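Local coordinates for putative DNA protection protein (Streptomyces coelicolor, PDB 4CYB), which probably oxidises and stores iron as a twelve-subunit member of the Dps family, whose proteins protect DNA, at residues 41-46 with 63-68; 32-37 with 97-102; 112-117 with 163-168. All blocks are in the same frame, centred on the assembly; numbering follows the deposited sequence.

Contact 1 of 3, residues 41-46 with 63-68. With FE (Fe (III) ion), chain V.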
loop_
_atom_site.group_PDB
_atom_site.type_symbol
_atom_site.label_atom_id
_atom_site.label_comp_id
_atom_site.label_asym_id
_atom_site.label_seq_id
_atom_site.Cartn_x
_atom_site.Cartn_y
_atom_site.Cartn_z
ATOM N N LEU J 41 18.801 20.259 -16.728
ATOM C CA LEU J 41 20.069 20.419 -15.989
ATOM C C LEU J 41 20.136 19.474 -14.766
ATOM O O LEU J 41 21.168 18.871 -14.497
ATOM C CB LEU J 41 20.214 21.888 -15.487
ATOM C CG LEU J 41 20.659 22.983 -16.455
ATOM C CD1 LEU J 41 20.629 24.256 -15.617
ATOM C CD2 LEU J 41 22.091 22.632 -16.930
ATOM N N TYR J 42 19.033 19.307 -14.052
ATOM C CA TYR J 42 19.057 18.452 -12.888
ATOM C C TYR J 42 19.272 17.000 -13.358
ATOM O O TYR J 42 20.048 16.295 -12.741
ATOM C CB TYR J 42 17.725 18.558 -12.125
ATOM C CG TYR J 42 17.787 19.518 -11.013
ATOM C CD1 TYR J 42 18.602 19.259 -9.910
ATOM C CD2 TYR J 42 17.027 20.708 -11.059
ATOM C CE1 TYR J 42 18.652 20.132 -8.853
ATOM C CE2 TYR J 42 17.091 21.611 -10.003
ATOM C CZ TYR J 42 17.913 21.304 -8.932
ATOM O OH TYR J 42 17.981 22.154 -7.847
ATOM N N LYS J 43 18.619 16.558 -14.445
ATOM C CA LYS J 43 18.858 15.181 -14.968
ATOM C C LYS J 43 20.303 15.015 -15.514
ATOM O O LYS J 43 20.993 14.051 -15.217
ATOM C CB LYS J 43 17.876 14.779 -16.099
ATOM C CG LYS J 43 16.419 14.569 -15.652
ATOM C CD LYS J 43 16.266 13.509 -14.517
ATOM C CE LYS J 43 16.785 12.112 -14.992
ATOM N NZ LYS J 43 16.331 11.127 -13.972
ATOM N N LYS J 44 20.795 16.022 -16.226
ATOM C CA LYS J 44 22.219 16.034 -16.645
ATOM C C LYS J 44 23.171 15.777 -15.473
ATOM O O LYS J 44 24.042 14.904 -15.556
ATOM C CB LYS J 44 22.571 17.324 -17.422
ATOM C CG LYS J 44 24.074 17.494 -17.877
ATOM C CD LYS J 44 24.331 18.952 -18.351
ATOM C CE LYS J 44 25.822 19.311 -18.568
ATOM N NZ LYS J 44 26.307 18.675 -19.832
ATOM N N TYR J 45 23.014 16.503 -14.375
ATOM C CA TYR J 45 23.942 16.385 -13.284
ATOM C C TYR J 45 23.658 15.105 -12.450
ATOM O O TYR J 45 24.552 14.567 -11.886
ATOM C CB TYR J 45 23.846 17.660 -12.443
ATOM C CG TYR J 45 24.312 18.895 -13.219
ATOM C CD1 TYR J 45 25.341 18.791 -14.206
ATOM C CD2 TYR J 45 23.772 20.149 -12.960
ATOM C CE1 TYR J 45 25.806 19.904 -14.908
ATOM C CE2 TYR J 45 24.185 21.269 -13.711
ATOM C CZ TYR J 45 25.198 21.151 -14.646
ATOM O OH TYR J 45 25.605 22.274 -15.321
ATOM N N HIS J 46 22.400 14.648 -12.384
ATOM C CA HIS J 46 22.060 13.319 -11.790
ATOM C C HIS J 46 22.903 12.277 -12.511
ATOM O O HIS J 46 23.459 11.398 -11.838
ATOM C CB HIS J 46 20.551 13.075 -11.998
ATOM C CG HIS J 46 20.047 11.656 -11.698
ATOM N ND1 HIS J 46 19.928 11.191 -10.442
ATOM C CD2 HIS J 46 19.543 10.669 -12.542
ATOM C CE1 HIS J 46 19.322 9.955 -10.448
ATOM N NE2 HIS J 46 19.112 9.618 -11.745
ATOM N N LYS J 63 15.510 13.969 -6.952
ATOM C CA LYS J 63 14.353 14.388 -6.201
ATOM C C LYS J 63 13.939 15.742 -6.800
ATOM O O LYS J 63 12.760 15.987 -7.068
ATOM C CB LYS J 63 14.751 14.559 -4.739
ATOM C CG LYS J 63 13.574 15.106 -3.904
ATOM C CD LYS J 63 14.100 15.549 -2.541
ATOM C CE LYS J 63 12.906 15.927 -1.661
ATOM N NZ LYS J 63 12.492 17.360 -1.836
ATOM N N HIS J 64 14.927 16.618 -7.019
ATOM C CA HIS J 64 14.578 17.937 -7.591
ATOM C C HIS J 64 14.070 17.869 -9.018
ATOM O O HIS J 64 13.083 18.576 -9.355
ATOM C CB HIS J 64 15.742 18.949 -7.478
ATOM C CG HIS J 64 16.063 19.321 -6.097
ATOM N ND1 HIS J 64 16.934 20.334 -5.799
ATOM C CD2 HIS J 64 15.556 18.872 -4.889
ATOM C CE1 HIS J 64 17.019 20.459 -4.475
ATOM N NE2 HIS J 64 16.150 19.599 -3.913
ATOM N N ALA J 65 14.647 16.991 -9.837
ATOM C CA ALA J 65 14.158 16.812 -11.221
ATOM C C ALA J 65 12.694 16.369 -11.207
ATOM O O ALA J 65 11.885 16.902 -11.970
ATOM C CB ALA J 65 14.992 15.749 -11.953
ATOM N N GLY J 66 12.333 15.381 -10.368
ATOM C CA GLY J 66 10.944 14.912 -10.321
ATOM C C GLY J 66 9.986 16.029 -9.946
ATOM O O GLY J 66 8.923 16.147 -10.500
ATOM N N GLU J 67 10.404 16.884 -9.027
ATOM C CA GLU J 67 9.564 18.023 -8.644
ATOM C C GLU J 67 9.436 19.044 -9.777
ATOM O O GLU J 67 8.315 19.556 -10.015
ATOM C CB GLU J 67 10.139 18.649 -7.362
ATOM C CG GLU J 67 9.883 17.767 -6.114
ATOM C CD GLU J 67 10.751 18.180 -4.897
ATOM O OE1 GLU J 67 11.522 19.163 -4.985
ATOM O OE2 GLU J 67 10.735 17.465 -3.850
ATOM N N GLN J 68 10.536 19.291 -10.508
ATOM C CA GLN J 68 10.493 20.226 -11.649
ATOM C C GLN J 68 9.629 19.653 -12.763
ATOM O O GLN J 68 8.878 20.372 -13.426
ATOM C CB GLN J 68 11.888 20.509 -12.200
ATOM C CG GLN J 68 12.778 21.293 -11.182
ATOM C CD GLN J 68 12.396 22.783 -11.041
ATOM O OE1 GLN J 68 11.722 23.353 -11.897
ATOM N NE2 GLN J 68 12.843 23.418 -9.930
HETATM FE FE FE V . 18.203 7.419 -12.432
HETATM O O HOH W 1 16.065 8.472 -12.077
HETATM O O HOH W 2 18.701 6.908 -10.201
HETATM O O HOH W 3 17.321 5.216 -11.944
#
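Y42 lays one face of its ring over the CB of H64. That carbon lies 3.6 Å from the centroid of the Y42 ring, only 18° off the ring normal, and makes a CH-pi contact. The two rings lie oblique to each other. H64 ND1 comes round to the phenol end and donates to Y42 OH at 2.9 Å, though the position of that hydroxyl is less certain. On the backbone side, Y42 CB meets A65 CB at 3.9 Å. K43 bends at chi2 (-56°), which lays its CD against A65 CB at 3.6 Å, while its NZ pairs with D62. The two segments run antiparallel, their axes at 156° and 8.8 Å apart, as neighbours in the ferritin-like four-helix bundle. Replacing Y42 with an alanine would probably leave H64 ND1 without its acceptor and open a gap over H64 CB. One turn along from Y42, H46 NE2 binds the iron(III) ion at 2.5 Å, with three waters and with D73 and E77 of a neighbouring subunit. H46 ND1 is held by the backbone O of H58. Packing and one polar bond join the helices; the iron site, and K43 reaching the same D73, join the chains.

Contact 2 of 3, residues 32-37 with 97-102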
loop_
_atom_site.group_PDB
_atom_site.type_symbol
_atom_site.label_atom_id
_atom_site.label_comp_id
_atom_site.label_asym_id
_atom_site.label_seq_id
_atom_site.Cartn_x
_atom_site.Cartn_y
_atom_site.Cartn_z
ATOM N N LEU J 32 7.808 28.261 -18.145
ATOM C CA LEU J 32 7.825 26.839 -18.635
ATOM C C LEU J 32 9.113 26.549 -19.394
ATOM O O LEU J 32 9.771 25.522 -19.139
ATOM C CB LEU J 32 6.593 26.626 -19.508
ATOM C CG LEU J 32 6.151 25.237 -19.899
ATOM C CD1 LEU J 32 6.134 24.350 -18.644
ATOM C CD2 LEU J 32 4.782 25.383 -20.550
ATOM N N ALA J 33 9.507 27.451 -20.311
ATOM C CA ALA J 33 10.774 27.297 -21.067
ATOM C C ALA J 33 11.964 27.231 -20.118
ATOM O O ALA J 33 12.818 26.355 -20.245
ATOM C CB ALA J 33 10.940 28.423 -22.123
ATOM N N ASP J 34 12.060 28.152 -19.144
ATOM C CA ASP J 34 13.157 28.107 -18.193
ATOM C C ASP J 34 13.158 26.827 -17.305
ATOM O O ASP J 34 14.222 26.242 -17.019
ATOM C CB ASP J 34 13.166 29.344 -17.303
ATOM C CG ASP J 34 13.368 30.681 -18.111
ATOM O OD1 ASP J 34 14.022 30.672 -19.183
ATOM O OD2 ASP J 34 12.831 31.728 -17.657
ATOM N N THR J 35 11.968 26.406 -16.932
ATOM C CA THR J 35 11.811 25.242 -16.081
ATOM C C THR J 35 12.140 23.970 -16.888
ATOM O O THR J 35 12.729 23.028 -16.339
ATOM C CB THR J 35 10.381 25.138 -15.541
ATOM O OG1 THR J 35 10.092 26.276 -14.714
ATOM C CG2 THR J 35 10.233 23.852 -14.657
ATOM N N ARG J 36 11.753 23.923 -18.150
ATOM C CA ARG J 36 12.262 22.823 -19.029
ATOM C C ARG J 36 13.792 22.689 -19.047
ATOM O O ARG J 36 14.340 21.581 -18.894
ATOM C CB ARG J 36 11.723 22.926 -20.452
ATOM C CG ARG J 36 10.216 22.792 -20.554
ATOM C CD ARG J 36 9.881 21.328 -20.751
ATOM N NE ARG J 36 10.454 20.755 -21.964
ATOM C CZ ARG J 36 9.892 20.892 -23.168
ATOM N NH1 ARG J 36 8.772 21.613 -23.298
ATOM N NH2 ARG J 36 10.481 20.367 -24.245
ATOM N N ILE J 37 14.513 23.828 -19.139
ATOM C CA ILE J 37 15.985 23.741 -19.130
ATOM C C ILE J 37 16.467 23.267 -17.734
ATOM O O ILE J 37 17.386 22.476 -17.633
ATOM C CB ILE J 37 16.597 25.154 -19.422
ATOM C CG1 ILE J 37 16.073 25.641 -20.784
ATOM C CG2 ILE J 37 18.127 25.104 -19.343
ATOM C CD1 ILE J 37 16.507 24.742 -21.930
ATOM N N THR J 97 13.764 30.481 -23.794
ATOM C CA THR J 97 14.395 30.506 -22.448
ATOM C C THR J 97 15.516 31.553 -22.383
ATOM O O THR J 97 16.146 31.869 -23.407
ATOM C CB THR J 97 15.012 29.134 -22.087
ATOM O OG1 THR J 97 15.521 29.165 -20.736
ATOM C CG2 THR J 97 16.150 28.739 -23.104
ATOM N N THR J 98 15.777 32.085 -21.196
ATOM C CA THR J 98 17.013 32.813 -21.035
ATOM C C THR J 98 18.030 32.101 -20.111
ATOM O O THR J 98 19.029 32.685 -19.706
ATOM C CB THR J 98 16.743 34.238 -20.522
ATOM O OG1 THR J 98 15.992 34.177 -19.324
ATOM C CG2 THR J 98 15.980 35.094 -21.592
ATOM N N VAL J 99 17.791 30.828 -19.775
ATOM C CA VAL J 99 18.776 30.078 -19.003
ATOM C C VAL J 99 19.892 29.645 -19.956
ATOM O O VAL J 99 19.622 28.932 -20.915
ATOM C CB VAL J 99 18.150 28.784 -18.341
ATOM C CG1 VAL J 99 19.211 28.036 -17.518
ATOM C CG2 VAL J 99 16.962 29.183 -17.484
ATOM N N PRO J 100 21.164 30.010 -19.651
ATOM C CA PRO J 100 22.291 29.744 -20.557
ATOM C C PRO J 100 22.536 28.242 -20.745
ATOM O O PRO J 100 22.289 27.428 -19.818
ATOM C CB PRO J 100 23.511 30.421 -19.840
ATOM C CG PRO J 100 22.871 31.470 -18.970
ATOM C CD PRO J 100 21.575 30.839 -18.493
ATOM N N ARG J 101 23.002 27.870 -21.936
ATOM C CA ARG J 101 23.398 26.476 -22.199
ATOM C C ARG J 101 24.707 26.101 -21.460
ATOM O O ARG J 101 25.731 26.857 -21.517
ATOM C CB ARG J 101 23.578 26.275 -23.707
ATOM C CG ARG J 101 23.965 24.845 -24.096
ATOM C CD ARG J 101 24.088 24.762 -25.609
ATOM N NE ARG J 101 24.619 23.482 -26.018
ATOM C CZ ARG J 101 24.751 23.106 -27.286
ATOM N NH1 ARG J 101 24.297 23.892 -28.258
ATOM N NH2 ARG J 101 25.304 21.941 -27.589
ATOM N N PRO J 102 24.725 24.940 -20.767
ATOM C CA PRO J 102 25.994 24.530 -20.119
ATOM C C PRO J 102 26.960 23.934 -21.113
ATOM O O PRO J 102 26.577 23.663 -22.242
ATOM C CB PRO J 102 25.543 23.408 -19.149
ATOM C CG PRO J 102 24.351 22.800 -19.828
ATOM C CD PRO J 102 23.658 23.922 -20.615
#
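D34 OD1 takes two hydrogen bonds from the 97-102 loop. T97 OG1 donates to D34 OD1 at 2.6 Å, and the carboxylate oxygen receives it on its anti lone pair, away from OD2. T98 N reaches D34 OD1 at 3.0 Å, nearly in line with the C-O bond and with an N-H...O angle of 148°. T97 OG1 also accepts from V99 N at 3.0 Å, a straight bond (166°) that makes an ST turn. T97 can do both because its OG1 lies anti to the backbone N (chi1 -176°). Beside these bonds, I37 CG2 packs on V99 CG1 at 3.6 Å, the two side chains alongside and pointing opposite ways. I37 CG1 lies 3.6 Å from T97 OG1. A33 CB abuts the backbone of T97, with A33 CB and T97 N 3.9 Å apart. In the next shell, K30 forms a salt bridge with D34 OD2 and also bonds T98 OG1. L122 and I123 of helix 109-136 pack on D34, and R91 of a neighbouring subunit bonds V99 O. The buried carboxylate therefore has partners on both oxygens. The lysine charge probably helps keep it ionised, and the two OD1 bonds fix the loop start on helix 18-48.

Contact 3 of 3, residues 112-117 with 163-168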
loop_
_atom_site.group_PDB
_atom_site.type_symbol
_atom_site.label_atom_id
_atom_site.label_comp_id
_atom_site.label_asym_id
_atom_site.label_seq_id
_atom_site.Cartn_x
_atom_site.Cartn_y
_atom_site.Cartn_z
ATOM N N MET J 112 28.645 22.737 -11.306
ATOM C CA MET J 112 27.301 22.217 -11.637
ATOM C C MET J 112 26.322 22.823 -10.627
ATOM O O MET J 112 25.257 23.309 -11.019
ATOM C CB MET J 112 27.252 20.682 -11.530
ATOM C CG MET J 112 28.209 19.901 -12.410
ATOM S SD MET J 112 27.974 18.125 -12.004
ATOM C CE MET J 112 28.911 17.401 -13.378
ATOM N N LEU J 113 26.658 22.772 -9.320
ATOM C CA LEU J 113 25.731 23.255 -8.278
ATOM C C LEU J 113 25.477 24.760 -8.475
ATOM O O LEU J 113 24.342 25.231 -8.358
ATOM C CB LEU J 113 26.270 22.990 -6.858
ATOM C CG LEU J 113 26.512 21.487 -6.554
ATOM C CD1 LEU J 113 26.912 21.276 -5.109
ATOM C CD2 LEU J 113 25.223 20.701 -6.805
ATOM N N SER J 114 26.542 25.511 -8.737
ATOM C CA SER J 114 26.387 26.976 -8.995
ATOM C C SER J 114 25.476 27.292 -10.188
ATOM O O SER J 114 24.697 28.261 -10.122
ATOM C CB SER J 114 27.762 27.591 -9.244
ATOM O OG SER J 114 28.436 27.593 -8.005
ATOM N N ARG J 115 25.590 26.516 -11.272
ATOM C CA ARG J 115 24.745 26.704 -12.453
ATOM C C ARG J 115 23.261 26.471 -12.108
ATOM O O ARG J 115 22.398 27.201 -12.586
ATOM C CB ARG J 115 25.186 25.771 -13.598
ATOM C CG ARG J 115 24.397 26.032 -14.877
ATOM C CD ARG J 115 25.019 25.233 -16.045
ATOM N NE ARG J 115 26.419 25.572 -16.346
ATOM C CZ ARG J 115 26.840 26.664 -17.015
ATOM N NH1 ARG J 115 25.992 27.579 -17.471
ATOM N NH2 ARG J 115 28.146 26.841 -17.223
ATOM N N LEU J 116 22.965 25.421 -11.324
ATOM C CA LEU J 116 21.610 25.178 -10.825
ATOM C C LEU J 116 21.123 26.389 -10.035
ATOM O O LEU J 116 20.013 26.866 -10.278
ATOM C CB LEU J 116 21.604 23.919 -9.957
ATOM C CG LEU J 116 21.831 22.567 -10.695
ATOM C CD1 LEU J 116 21.904 21.493 -9.596
ATOM C CD2 LEU J 116 20.704 22.237 -11.659
ATOM N N LEU J 117 21.974 26.946 -9.135
ATOM C CA LEU J 117 21.546 28.098 -8.323
ATOM C C LEU J 117 21.240 29.319 -9.175
ATOM O O LEU J 117 20.243 30.042 -8.942
ATOM C CB LEU J 117 22.589 28.468 -7.275
ATOM C CG LEU J 117 22.816 27.450 -6.137
ATOM C CD1 LEU J 117 23.826 28.053 -5.145
ATOM C CD2 LEU J 117 21.505 27.091 -5.416
ATOM N N GLU J 163 23.385 24.793 0.282
ATOM C CA GLU J 163 24.068 24.268 1.479
ATOM C C GLU J 163 25.208 23.340 1.169
ATOM O O GLU J 163 26.158 23.289 1.936
ATOM C CB GLU J 163 23.088 23.618 2.509
ATOM C CG GLU J 163 22.052 24.531 3.151
ATOM C CD GLU J 163 22.602 25.808 3.807
ATOM O OE1 GLU J 163 23.829 26.009 3.959
ATOM O OE2 GLU J 163 21.760 26.607 4.207
ATOM N N HIS J 164 25.154 22.616 0.048
ATOM C CA HIS J 164 26.256 21.741 -0.365
ATOM C C HIS J 164 27.503 22.477 -0.827
ATOM O O HIS J 164 28.570 21.886 -0.849
ATOM C CB HIS J 164 25.829 20.800 -1.474
ATOM C CG HIS J 164 24.828 19.797 -1.003
ATOM N ND1 HIS J 164 25.166 18.571 -0.521
ATOM C CD2 HIS J 164 23.462 19.902 -0.893
ATOM C CE1 HIS J 164 24.017 17.930 -0.106
ATOM N NE2 HIS J 164 22.996 18.727 -0.373
ATOM N N LEU J 165 27.363 23.762 -1.132
ATOM C CA LEU J 165 28.529 24.568 -1.532
ATOM C C LEU J 165 29.239 25.222 -0.343
ATOM O O LEU J 165 30.298 25.820 -0.537
ATOM C CB LEU J 165 28.118 25.712 -2.489
ATOM C CG LEU J 165 27.817 25.190 -3.900
ATOM C CD1 LEU J 165 27.253 26.301 -4.765
ATOM C CD2 LEU J 165 29.028 24.538 -4.586
ATOM N N VAL J 166 28.677 25.128 0.852
ATOM C CA VAL J 166 29.329 25.700 2.046
ATOM C C VAL J 166 30.647 24.965 2.363
ATOM O O VAL J 166 30.660 23.770 2.592
ATOM C CB VAL J 166 28.375 25.743 3.259
ATOM C CG1 VAL J 166 29.146 26.287 4.490
ATOM C CG2 VAL J 166 27.170 26.612 2.937
ATOM N N ASP J 167 31.780 25.672 2.350
ATOM C CA ASP J 167 33.054 25.038 2.712
ATOM C C ASP J 167 33.250 25.102 4.227
ATOM O O ASP J 167 33.517 26.155 4.758
ATOM C CB ASP J 167 34.207 25.772 2.048
ATOM C CG ASP J 167 35.556 25.043 2.217
ATOM O OD1 ASP J 167 35.631 23.912 2.773
ATOM O OD2 ASP J 167 36.557 25.630 1.778
ATOM N N THR J 168 33.118 23.980 4.923
ATOM C CA THR J 168 33.117 24.015 6.397
ATOM C C THR J 168 33.661 22.672 6.887
ATOM O O THR J 168 33.489 21.664 6.214
ATOM C CB THR J 168 31.693 24.375 6.945
ATOM O OG1 THR J 168 31.764 24.814 8.316
ATOM C CG2 THR J 168 30.651 23.195 6.777
#
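L165 and L113 each set CG anti to the carbonyl carbon (chi1 -75° and -60°). Both then continue extended at chi2, which carries the two chains toward each other between the segments, where they pass one another head to tail. The branches of L165 divide the work. Its CD2 lies against L113, 3.9 Å from L113 CB and equally far from L113 CD1. Its CD1 turns to the next positions of the helix, where it meets L117 CD1 at 3.9 Å, tip to tip. The same L165 CD1 lies 3.7 Å from S114 OG. One residue earlier, H164 adds its CB, which L113 CD1 touches at 3.8 Å.

The backbones stay well apart, and L113 CA and L165 CA, 7.4 Å from each other, are the nearest pair. Side chains alone span that distance. They join helix 109-136 to the place where helix 140-164 gives way to the C-terminal tail. V161, one turn back, extends the apolar surface by packing on both L113 and L117. S114 OG has polar partners of its own, P110 O and H172 of a neighbouring subunit. L170 of that same subunit packs on L165, and P13 of another covers L117.

No hydrogen bond crosses between the two segments. Attachment is by methyl and methylene contacts, without the directional restraint of polar bonds. Polar links lie around it, both within the chain, as from S114 to P110 O, and to other subunits, as with E163, whose carboxylate pairs with K10 of a neighbouring chain.

All three contacts lie within the ferritin-like domain of one subunit. Contacts 1 and 2 share helix 18-48, with centres about 13 Å apart. In sequence, both segments of contact 1 fall between those of contact 2. Contact 3 comes later, its centre about 15 Å from that of contact 1 and about 19 Å from that of contact 2. The three meet directly: Y42 and Y45 pack on L116, and P102 lies against L41, Y45 and R115. Together they tie helix 18-48 to helix 54-81, to the loop after helix 90-96 and, through helix 109-136, to the end of helix 140-164. Each contact also reaches neighbouring subunits, so these regions serve both bundle and twelve-chain assembly.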